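Local coordinates for acyl-CoA synthetase (AMP-forming)/AMP-acid ligase II-like protein (Dyadobacter fermentans, PDB 4GS5) that probably activates a carboxylic acid as its acyl-adenylate and joins it to coenzyme A, as AMP-forming acyl-CoA ligases do, at residues 121-126 with 147-152; 80-85 with 114-119; 334-339 with 346-351. All blocks are in the same frame, centred on the assembly; numbering follows the deposited sequence.

Interaction 1 (121-126 with 147-152); sequences HADFDF and VDRLGK
The ring of Phe-126 receives Lys-152 at its edge: CG of the lysine lies in the ring plane, 3.8 Å from CD1. With CG anti to the backbone N (chi1 -180°), the ring is set alongside Lys-152, whose carbonyl O lies obliquely to it and nearer still to Phe-126 CD1, at 3.5 Å. The aliphatic part of the lysine suits an aromatic edge, while NZ continues to the carbonyl of Leu-73. Trp-104 meets the same ring with its plane steeply inclined. The ring of Phe-124 lies obliquely to the carbonyl of Arg-149, with CD2 3.8 Å from that O.

The one hydrogen bond across the contact is between backbones. Phe-124 N donates to Arg-149 O over 2.8 Å, almost straight at 164°. Farther on, Gly-151 CA approaches Phe-124 O at 3.4 Å in a CA-H...O contact; glycine fits this turn because its phi is positive and it brings no side chain into the narrow gap. Phe-126 CA makes another such contact with Lys-152 O.

The touching parts, 122-126 and 149-152, run almost parallel, 6° apart, and lead into the adjacent parallel strands 126-129 and 153-155, an arrangement characteristic of the alpha/beta core in the large N-terminal domain of adenylate-forming enzymes.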
loop_
_atom_site.group_PDB
_atom_site.type_symbol
_atom_site.label_atom_id
_atom_site.label_comp_id
_atom_site.label_asym_id
_atom_site.label_seq_id
_atom_site.Cartn_x
_atom_site.Cartn_y
_atom_site.Cartn_z
ATOM N N HIS A 121 18.727 -5.346 25.718
ATOM C CA HIS A 121 19.109 -3.968 25.961
ATOM C C HIS A 121 18.760 -3.103 24.759
ATOM O O HIS A 121 19.295 -2.009 24.593
ATOM C CB HIS A 121 20.593 -3.865 26.307
ATOM C CG HIS A 121 20.881 -4.089 27.753
ATOM N ND1 HIS A 121 19.891 -4.054 28.721
ATOM C CD2 HIS A 121 22.032 -4.347 28.412
ATOM C CE1 HIS A 121 20.425 -4.278 29.901
ATOM N NE2 HIS A 121 21.729 -4.461 29.746
ATOM N N ALA A 122 17.867 -3.621 23.919
ATOM C CA ALA A 122 17.299 -2.863 22.816
ATOM C C ALA A 122 16.720 -1.570 23.361
ATOM O O ALA A 122 15.991 -1.595 24.349
ATOM C CB ALA A 122 16.201 -3.675 22.143
ATOM N N ASP A 123 17.044 -0.445 22.729
ATOM C CA ASP A 123 16.459 0.830 23.121
ATOM C C ASP A 123 16.571 1.840 21.981
ATOM O O ASP A 123 17.596 2.489 21.812
ATOM C CB ASP A 123 17.122 1.345 24.404
ATOM C CG ASP A 123 16.267 2.371 25.134
ATOM O OD1 ASP A 123 16.816 3.085 26.006
ATOM O OD2 ASP A 123 15.052 2.469 24.832
ATOM N N PHE A 124 15.509 1.967 21.193
ATOM C CA PHE A 124 15.560 2.786 19.989
ATOM C C PHE A 124 14.560 3.924 20.001
ATOM O O PHE A 124 13.647 3.949 20.831
ATOM C CB PHE A 124 15.357 1.896 18.760
ATOM C CG PHE A 124 16.320 0.763 18.706
ATOM C CD1 PHE A 124 17.632 0.985 18.329
ATOM C CD2 PHE A 124 15.939 -0.513 19.085
ATOM C CE1 PHE A 124 18.553 -0.061 18.306
ATOM C CE2 PHE A 124 16.850 -1.565 19.057
ATOM C CZ PHE A 124 18.156 -1.334 18.672
ATOM N N ASP A 125 14.758 4.867 19.084
ATOM C CA ASP A 125 13.864 6.002 18.919
ATOM C C ASP A 125 13.034 5.835 17.669
ATOM O O ASP A 125 12.044 6.529 17.479
ATOM C CB ASP A 125 14.659 7.304 18.818
ATOM C CG ASP A 125 15.486 7.580 20.071
ATOM O OD1 ASP A 125 14.954 7.435 21.188
ATOM O OD2 ASP A 125 16.679 7.913 19.936
ATOM N N PHE A 126 13.468 4.928 16.800
ATOM C CA PHE A 126 12.816 4.757 15.528
ATOM C C PHE A 126 13.191 3.432 14.876
ATOM O O PHE A 126 14.348 3.005 14.908
ATOM C CB PHE A 126 13.156 5.900 14.580
ATOM C CG PHE A 126 12.494 5.766 13.244
ATOM C CD1 PHE A 126 11.121 5.801 13.141
ATOM C CD2 PHE A 126 13.248 5.584 12.094
ATOM C CE1 PHE A 126 10.491 5.666 11.909
ATOM C CE2 PHE A 126 12.630 5.454 10.859
ATOM C CZ PHE A 126 11.254 5.495 10.769
ATOM N N VAL A 147 8.366 -4.597 23.151
ATOM C CA VAL A 147 7.928 -3.962 21.904
ATOM C C VAL A 147 8.026 -2.425 21.948
ATOM O O VAL A 147 8.291 -1.779 20.928
ATOM C CB VAL A 147 6.505 -4.397 21.506
ATOM C CG1 VAL A 147 5.488 -3.900 22.520
ATOM C CG2 VAL A 147 6.166 -3.896 20.107
ATOM N N ASP A 148 7.830 -1.838 23.124
ATOM C CA ASP A 148 7.894 -0.384 23.236
ATOM C C ASP A 148 9.330 0.178 23.126
ATOM O O ASP A 148 9.518 1.354 22.818
ATOM C CB ASP A 148 7.143 0.109 24.478
ATOM C CG ASP A 148 5.625 0.035 24.299
ATOM O OD1 ASP A 148 5.164 -0.147 23.151
ATOM O OD2 ASP A 148 4.885 0.165 25.288
ATOM N N ARG A 149 10.334 -0.674 23.326
ATOM C CA ARG A 149 11.723 -0.267 23.144
ATOM C C ARG A 149 12.014 0.126 21.691
ATOM O O ARG A 149 13.087 0.645 21.375
ATOM C CB ARG A 149 12.672 -1.372 23.603
ATOM C CG ARG A 149 13.114 -1.276 25.068
ATOM C CD ARG A 149 11.961 -1.435 26.046
ATOM N NE ARG A 149 12.412 -1.970 27.333
ATOM C CZ ARG A 149 11.714 -2.834 28.064
ATOM N NH1 ARG A 149 12.193 -3.278 29.216
ATOM N NH2 ARG A 149 10.533 -3.254 27.642
ATOM N N LEU A 150 11.064 -0.138 20.798
ATOM C CA LEU A 150 11.188 0.320 19.410
ATOM C C LEU A 150 11.059 1.847 19.293
ATOM O O LEU A 150 11.508 2.431 18.299
ATOM C CB LEU A 150 10.160 -0.360 18.511
ATOM C CG LEU A 150 10.278 -1.883 18.357
ATOM C CD1 LEU A 150 9.084 -2.442 17.583
ATOM C CD2 LEU A 150 11.582 -2.269 17.674
ATOM N N GLY A 151 10.459 2.488 20.303
ATOM C CA GLY A 151 10.275 3.942 20.295
ATOM C C GLY A 151 9.108 4.415 19.432
ATOM O O GLY A 151 8.061 4.861 19.930
ATOM N N LYS A 152 9.287 4.341 18.120
ATOM C CA LYS A 152 8.210 4.703 17.201
ATOM C C LYS A 152 8.394 3.913 15.911
ATOM O O LYS A 152 9.519 3.772 15.427
ATOM C CB LYS A 152 8.138 6.231 17.015
ATOM C CG LYS A 152 8.388 6.789 15.652
ATOM C CD LYS A 152 7.904 8.268 15.516
ATOM C CE LYS A 152 8.028 9.075 16.785
ATOM N NZ LYS A 152 7.873 10.546 16.478
#

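Interaction 2 (80-85 with 114-119); sequences RALVCL and NPLAGL
Pro-115 sits at the second position of a type I beta turn, Asn-114 to Ala-117, and presses its ring onto Leu-82 of strand 80-83 and Cys-84 just beyond it. An Asx turn reinforces the bend: Asn-114 OD1 accepts a hydrogen bond from Leu-116 N, 3.0 Å away, with the donor in the carbonyl plane. Both residue types suit the turn. Proline's fixed phi matches the helical backbone there, and asparagine's short amide reaches forward to the N-H two residues on.

Across the contact all the touching is apolar. Pro-115 CB meets Cys-84 CB at 3.6 Å, and SG lies nearly as close to the same carbon, at 3.8 Å. Cys-84 holds SG in the crowded position between its own N and carbonyl carbon (chi1 56°), which sets the sulfur against CB and, at 4.1 Å, CG of Pro-115. Leu-82 crosses Pro-115 at about a right angle and touches it with one branch: CD2 is 4.0 Å from Pro-115 CB and 4.5 Å from Leu-116 CD2. Its other branch serves a different partner, CD1 lying 4.3 Å from CD1 of the less well ordered Leu-119. A forked side chain can thus touch both Pro-115 in the turn and Leu-119 beyond it, whereas the small cysteine lets the proline come close to the backbone.

Strand 80-83 lies between the parallel strands 105-109 and 126-129, and Leu-82 also touches Thr-107 and Phe-124. Helix 131-139 adjoins the turn, with Gln-133 and Ile-137 packing against Pro-115, while Gln-133 NE2 also bonds to Cys-84 O. The connection from strand 105-109 to strand 126-129 is therefore pinned between that helix and the strand ends, with Met-129 also touching Pro-115.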
loop_
_atom_site.group_PDB
_atom_site.type_symbol
_atom_site.label_atom_id
_atom_site.label_comp_id
_atom_site.label_asym_id
_atom_site.label_seq_id
_atom_site.Cartn_x
_atom_site.Cartn_y
_atom_site.Cartn_z
ATOM N N ARG A 80 18.192 7.202 17.647
ATOM C CA ARG A 80 18.714 5.837 17.656
ATOM C C ARG A 80 17.816 4.953 16.807
ATOM O O ARG A 80 16.704 4.630 17.211
ATOM C CB ARG A 80 18.780 5.305 19.086
ATOM C CG ARG A 80 19.779 6.039 19.972
ATOM C CD ARG A 80 19.538 5.710 21.437
ATOM N NE ARG A 80 18.174 6.073 21.820
ATOM C CZ ARG A 80 17.612 5.767 22.986
ATOM N NH1 ARG A 80 18.294 5.080 23.892
ATOM N NH2 ARG A 80 16.363 6.138 23.241
ATOM N N ALA A 81 18.292 4.583 15.621
ATOM C CA ALA A 81 17.457 3.893 14.661
ATOM C C ALA A 81 17.924 2.452 14.496
ATOM O O ALA A 81 19.129 2.187 14.388
ATOM C CB ALA A 81 17.489 4.620 13.330
ATOM N N LEU A 82 16.972 1.524 14.486
ATOM C CA LEU A 82 17.281 0.119 14.223
ATOM C C LEU A 82 17.008 -0.193 12.748
ATOM O O LEU A 82 15.913 0.056 12.245
ATOM C CB LEU A 82 16.436 -0.797 15.118
ATOM C CG LEU A 82 16.494 -2.307 14.827
ATOM C CD1 LEU A 82 17.824 -2.898 15.280
ATOM C CD2 LEU A 82 15.361 -3.006 15.536
ATOM N N VAL A 83 18.012 -0.717 12.054
ATOM C CA VAL A 83 17.869 -1.062 10.645
ATOM C C VAL A 83 17.698 -2.576 10.504
ATOM O O VAL A 83 18.680 -3.314 10.577
ATOM C CB VAL A 83 19.127 -0.627 9.848
ATOM C CG1 VAL A 83 18.959 -0.934 8.355
ATOM C CG2 VAL A 83 19.409 0.854 10.078
ATOM N N CYS A 84 16.460 -3.028 10.312
ATOM C CA CYS A 84 16.143 -4.459 10.255
ATOM C C CYS A 84 15.474 -4.831 8.943
ATOM O O CYS A 84 14.923 -5.921 8.808
ATOM C CB CYS A 84 15.233 -4.865 11.418
ATOM S SG CYS A 84 13.672 -3.896 11.521
ATOM N N LEU A 85 15.515 -3.910 7.986
ATOM C CA LEU A 85 15.087 -4.187 6.629
ATOM C C LEU A 85 16.316 -4.535 5.801
ATOM O O LEU A 85 17.412 -4.032 6.056
ATOM C CB LEU A 85 14.385 -2.965 6.060
ATOM C CG LEU A 85 13.090 -2.657 6.810
ATOM C CD1 LEU A 85 12.578 -1.284 6.461
ATOM C CD2 LEU A 85 12.080 -3.740 6.482
ATOM N N ASN A 114 11.988 -11.452 13.450
ATOM C CA ASN A 114 11.946 -10.792 14.747
ATOM C C ASN A 114 13.224 -10.015 15.014
ATOM O O ASN A 114 14.205 -10.577 15.503
ATOM C CB ASN A 114 11.699 -11.802 15.870
ATOM C CG ASN A 114 11.365 -11.127 17.196
ATOM O OD1 ASN A 114 11.879 -10.042 17.508
ATOM N ND2 ASN A 114 10.492 -11.766 17.979
ATOM N N PRO A 115 13.209 -8.718 14.687
ATOM C CA PRO A 115 14.369 -7.833 14.832
ATOM C C PRO A 115 14.849 -7.650 16.277
ATOM O O PRO A 115 15.990 -7.234 16.469
ATOM C CB PRO A 115 13.868 -6.498 14.271
ATOM C CG PRO A 115 12.389 -6.615 14.241
ATOM C CD PRO A 115 12.077 -8.044 14.031
ATOM N N LEU A 116 14.005 -7.937 17.263
ATOM C CA LEU A 116 14.393 -7.770 18.661
ATOM C C LEU A 116 14.915 -9.062 19.266
ATOM O O LEU A 116 15.502 -9.061 20.350
ATOM C CB LEU A 116 13.214 -7.267 19.498
ATOM C CG LEU A 116 12.797 -5.807 19.331
ATOM C CD1 LEU A 116 11.794 -5.445 20.425
ATOM C CD2 LEU A 116 14.004 -4.880 19.383
ATOM N N ALA A 117 14.706 -10.164 18.558
ATOM C CA ALA A 117 14.980 -11.483 19.120
ATOM C C ALA A 117 16.433 -11.661 19.527
ATOM O O ALA A 117 16.721 -12.253 20.569
ATOM C CB ALA A 117 14.561 -12.587 18.150
ATOM N N GLY A 118 17.347 -11.150 18.711
ATOM C CA GLY A 118 18.764 -11.384 18.936
ATOM C C GLY A 118 19.469 -10.421 19.877
ATOM O O GLY A 118 20.563 -10.702 20.360
ATOM N N LEU A 119 18.873 -9.264 20.124
ATOM C CA LEU A 119 19.564 -8.254 20.912
ATOM C C LEU A 119 18.772 -7.763 22.111
ATOM O O LEU A 119 17.720 -7.145 21.958
ATOM C CB LEU A 119 19.951 -7.067 20.027
ATOM C CG LEU A 119 18.801 -6.279 19.401
ATOM C CD1 LEU A 119 19.016 -6.112 17.905
ATOM C CD2 LEU A 119 17.471 -6.957 19.680
#

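Interaction 3 (334-339 with 346-351); sequences AFAKTQ and RATFQK
Thr-348 reaches from helix 345-351 to the loop backbone at Ala-336, and its branches divide the work. CB itself stays 4.1 Å from Ala-336 N. From there OG1 is set beside the threonine's own N (chi1 -66°) and accepts a hydrogen bond from Ala-336 N at 2.9 Å; the bond is bent, with 140° at the hydrogen. The same oxygen lies 3.5 Å from Ala-336 CB, and it also bonds to the carbonyl O of Asp-344, one turn earlier in the chain. Acceptor to one backbone group and donor to another, the hydroxyl is gripped by two bonds that fix its rotation. The methyl CG2, anti to the backbone N, meets Phe-335 CD1 at 3.8 Å, the two side chains crossing obliquely.

Alanine suits position 336 because its single methyl is small enough to let the loop lie close to the helix. CB faces Ala-347 CB at 4.1 Å, and Lys-351, its chain bent at chi3, brings NZ to 4.0 Å from Ala-336 CB on the exposed side of the contact. Around the ring of Phe-335, Phe-283 meets it edge-to-face and Val-299 packs on it. The loop thereby bridges strands 282-289 and 295-301 and the final helix of the chain.

Threonine is apt here for having a polar and an apolar branch on one carbon. The hydroxyl satisfies a backbone N-H at a partly buried spot while the methyl joins the hydrophobic layer, so polar anchoring and apolar packing come from a single residue.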
loop_
_atom_site.group_PDB
_atom_site.type_symbol
_atom_site.label_atom_id
_atom_site.label_comp_id
_atom_site.label_asym_id
_atom_site.label_seq_id
_atom_site.Cartn_x
_atom_site.Cartn_y
_atom_site.Cartn_z
ATOM N N ALA A 334 -24.526 -14.700 -25.990
ATOM C CA ALA A 334 -23.203 -15.197 -25.629
ATOM C C ALA A 334 -22.307 -14.054 -25.162
ATOM O O ALA A 334 -22.291 -12.973 -25.766
ATOM C CB ALA A 334 -22.557 -15.944 -26.803
ATOM N N PHE A 335 -21.588 -14.282 -24.065
ATOM C CA PHE A 335 -20.647 -13.287 -23.569
ATOM C C PHE A 335 -19.436 -13.249 -24.486
ATOM O O PHE A 335 -18.952 -14.287 -24.911
ATOM C CB PHE A 335 -20.189 -13.613 -22.148
ATOM C CG PHE A 335 -21.215 -13.313 -21.091
ATOM C CD1 PHE A 335 -22.407 -12.665 -21.413
ATOM C CD2 PHE A 335 -20.978 -13.663 -19.766
ATOM C CE1 PHE A 335 -23.354 -12.386 -20.428
ATOM C CE2 PHE A 335 -21.914 -13.387 -18.777
ATOM C CZ PHE A 335 -23.107 -12.748 -19.110
ATOM N N ALA A 336 -18.955 -12.047 -24.782
ATOM C CA ALA A 336 -17.711 -11.876 -25.521
ATOM C C ALA A 336 -16.548 -12.309 -24.653
ATOM O O ALA A 336 -16.538 -12.071 -23.444
ATOM C CB ALA A 336 -17.536 -10.429 -25.943
ATOM N N LYS A 337 -15.560 -12.950 -25.268
ATOM C CA LYS A 337 -14.424 -13.438 -24.508
ATOM C C LYS A 337 -13.094 -12.951 -25.066
ATOM O O LYS A 337 -12.933 -12.807 -26.280
ATOM C CB LYS A 337 -14.460 -14.961 -24.408
ATOM C CG LYS A 337 -14.881 -15.444 -23.039
ATOM C CD LYS A 337 -15.887 -16.565 -23.134
ATOM C CE LYS A 337 -16.521 -16.821 -21.778
ATOM N NZ LYS A 337 -17.659 -17.775 -21.878
ATOM N N THR A 338 -12.159 -12.680 -24.165
ATOM C CA THR A 338 -10.820 -12.246 -24.542
ATOM C C THR A 338 -10.041 -13.411 -25.146
ATOM O O THR A 338 -10.603 -14.480 -25.395
ATOM C CB THR A 338 -10.046 -11.734 -23.326
ATOM O OG1 THR A 338 -9.723 -12.840 -22.476
ATOM C CG2 THR A 338 -10.881 -10.714 -22.550
ATOM N N GLN A 339 -8.749 -13.208 -25.381
ATOM C CA GLN A 339 -7.914 -14.278 -25.917
ATOM C C GLN A 339 -7.492 -15.240 -24.813
ATOM O O GLN A 339 -7.039 -16.356 -25.075
ATOM C CB GLN A 339 -6.682 -13.706 -26.613
ATOM C CG GLN A 339 -6.842 -13.537 -28.105
ATOM C CD GLN A 339 -5.506 -13.440 -28.811
ATOM O OE1 GLN A 339 -5.214 -14.218 -29.721
ATOM N NE2 GLN A 339 -4.682 -12.484 -28.391
ATOM N N ARG A 346 -16.840 -5.128 -21.079
ATOM C CA ARG A 346 -17.031 -3.931 -21.889
ATOM C C ARG A 346 -17.544 -4.252 -23.302
ATOM O O ARG A 346 -18.502 -3.638 -23.775
ATOM C CB ARG A 346 -15.729 -3.128 -21.943
ATOM C CG ARG A 346 -15.773 -1.890 -22.817
ATOM C CD ARG A 346 -14.802 -0.846 -22.292
ATOM N NE ARG A 346 -15.203 -0.403 -20.958
ATOM C CZ ARG A 346 -15.972 0.659 -20.725
ATOM N NH1 ARG A 346 -16.302 0.989 -19.482
ATOM N NH2 ARG A 346 -16.408 1.396 -21.740
ATOM N N ALA A 347 -16.919 -5.216 -23.971
ATOM C CA ALA A 347 -17.333 -5.585 -25.328
ATOM C C ALA A 347 -18.719 -6.220 -25.309
ATOM O O ALA A 347 -19.571 -5.914 -26.153
ATOM C CB ALA A 347 -16.325 -6.528 -25.969
ATOM N N THR A 348 -18.941 -7.094 -24.330
ATOM C CA THR A 348 -20.245 -7.717 -24.128
ATOM C C THR A 348 -21.337 -6.663 -24.002
ATOM O O THR A 348 -22.419 -6.807 -24.580
ATOM C CB THR A 348 -20.262 -8.633 -22.877
ATOM O OG1 THR A 348 -19.386 -9.749 -23.087
ATOM C CG2 THR A 348 -21.665 -9.159 -22.603
ATOM N N PHE A 349 -21.061 -5.602 -23.250
ATOM C CA PHE A 349 -22.094 -4.602 -23.003
ATOM C C PHE A 349 -22.439 -3.803 -24.259
ATOM O O PHE A 349 -23.611 -3.609 -24.563
ATOM C CB PHE A 349 -21.732 -3.677 -21.837
ATOM C CG PHE A 349 -22.910 -2.952 -21.274
ATOM C CD1 PHE A 349 -23.850 -3.628 -20.515
ATOM C CD2 PHE A 349 -23.099 -1.606 -21.526
ATOM C CE1 PHE A 349 -24.948 -2.979 -20.008
ATOM C CE2 PHE A 349 -24.205 -0.939 -21.018
ATOM C CZ PHE A 349 -25.132 -1.625 -20.259
ATOM N N GLN A 350 -21.419 -3.351 -24.984
ATOM C CA GLN A 350 -21.617 -2.618 -26.231
ATOM C C GLN A 350 -22.464 -3.410 -27.218
ATOM O O GLN A 350 -23.302 -2.850 -27.926
ATOM C CB GLN A 350 -20.273 -2.304 -26.887
ATOM C CG GLN A 350 -19.511 -1.139 -26.281
ATOM C CD GLN A 350 -18.162 -0.932 -26.955
ATOM O OE1 GLN A 350 -17.172 -1.581 -26.603
ATOM N NE2 GLN A 350 -18.120 -0.036 -27.938
ATOM N N LYS A 351 -22.226 -4.713 -27.275
ATOM C CA LYS A 351 -22.941 -5.573 -28.201
ATOM C C LYS A 351 -24.437 -5.543 -27.911
ATOM O O LYS A 351 -25.254 -5.560 -28.827
ATOM C CB LYS A 351 -22.411 -7.004 -28.118
ATOM C CG LYS A 351 -22.600 -7.803 -29.398
ATOM C CD LYS A 351 -22.145 -9.252 -29.239
ATOM C CE LYS A 351 -20.660 -9.358 -28.916
ATOM N NZ LYS A 351 -20.196 -10.779 -28.904
#

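How the interactions relate
Interactions 1 and 2 are neighbours, their centres about 9 Å apart, and share elements of one parallel-stranded core: Asp-125 OD1 forms a 2.8 Å salt bridge with Arg-80 NH2, and Ala-122 packs on Leu-116. Interaction 2 is the buried one and wholly apolar across its segments. Interaction 1, only partly buried, relies on backbone groups, with an arginine at its edge and the aliphatic part of a lysine packed on a ring. Interaction 3 lies on the opposite side of the chain's centre, its centre about 56 Å from that of interaction 1, and holds the last helix to the loop before it. Also partly buried, it differs in using a side-chain hydroxyl as acceptor for its cross-segment hydrogen bond, where interaction 1 uses a backbone carbonyl.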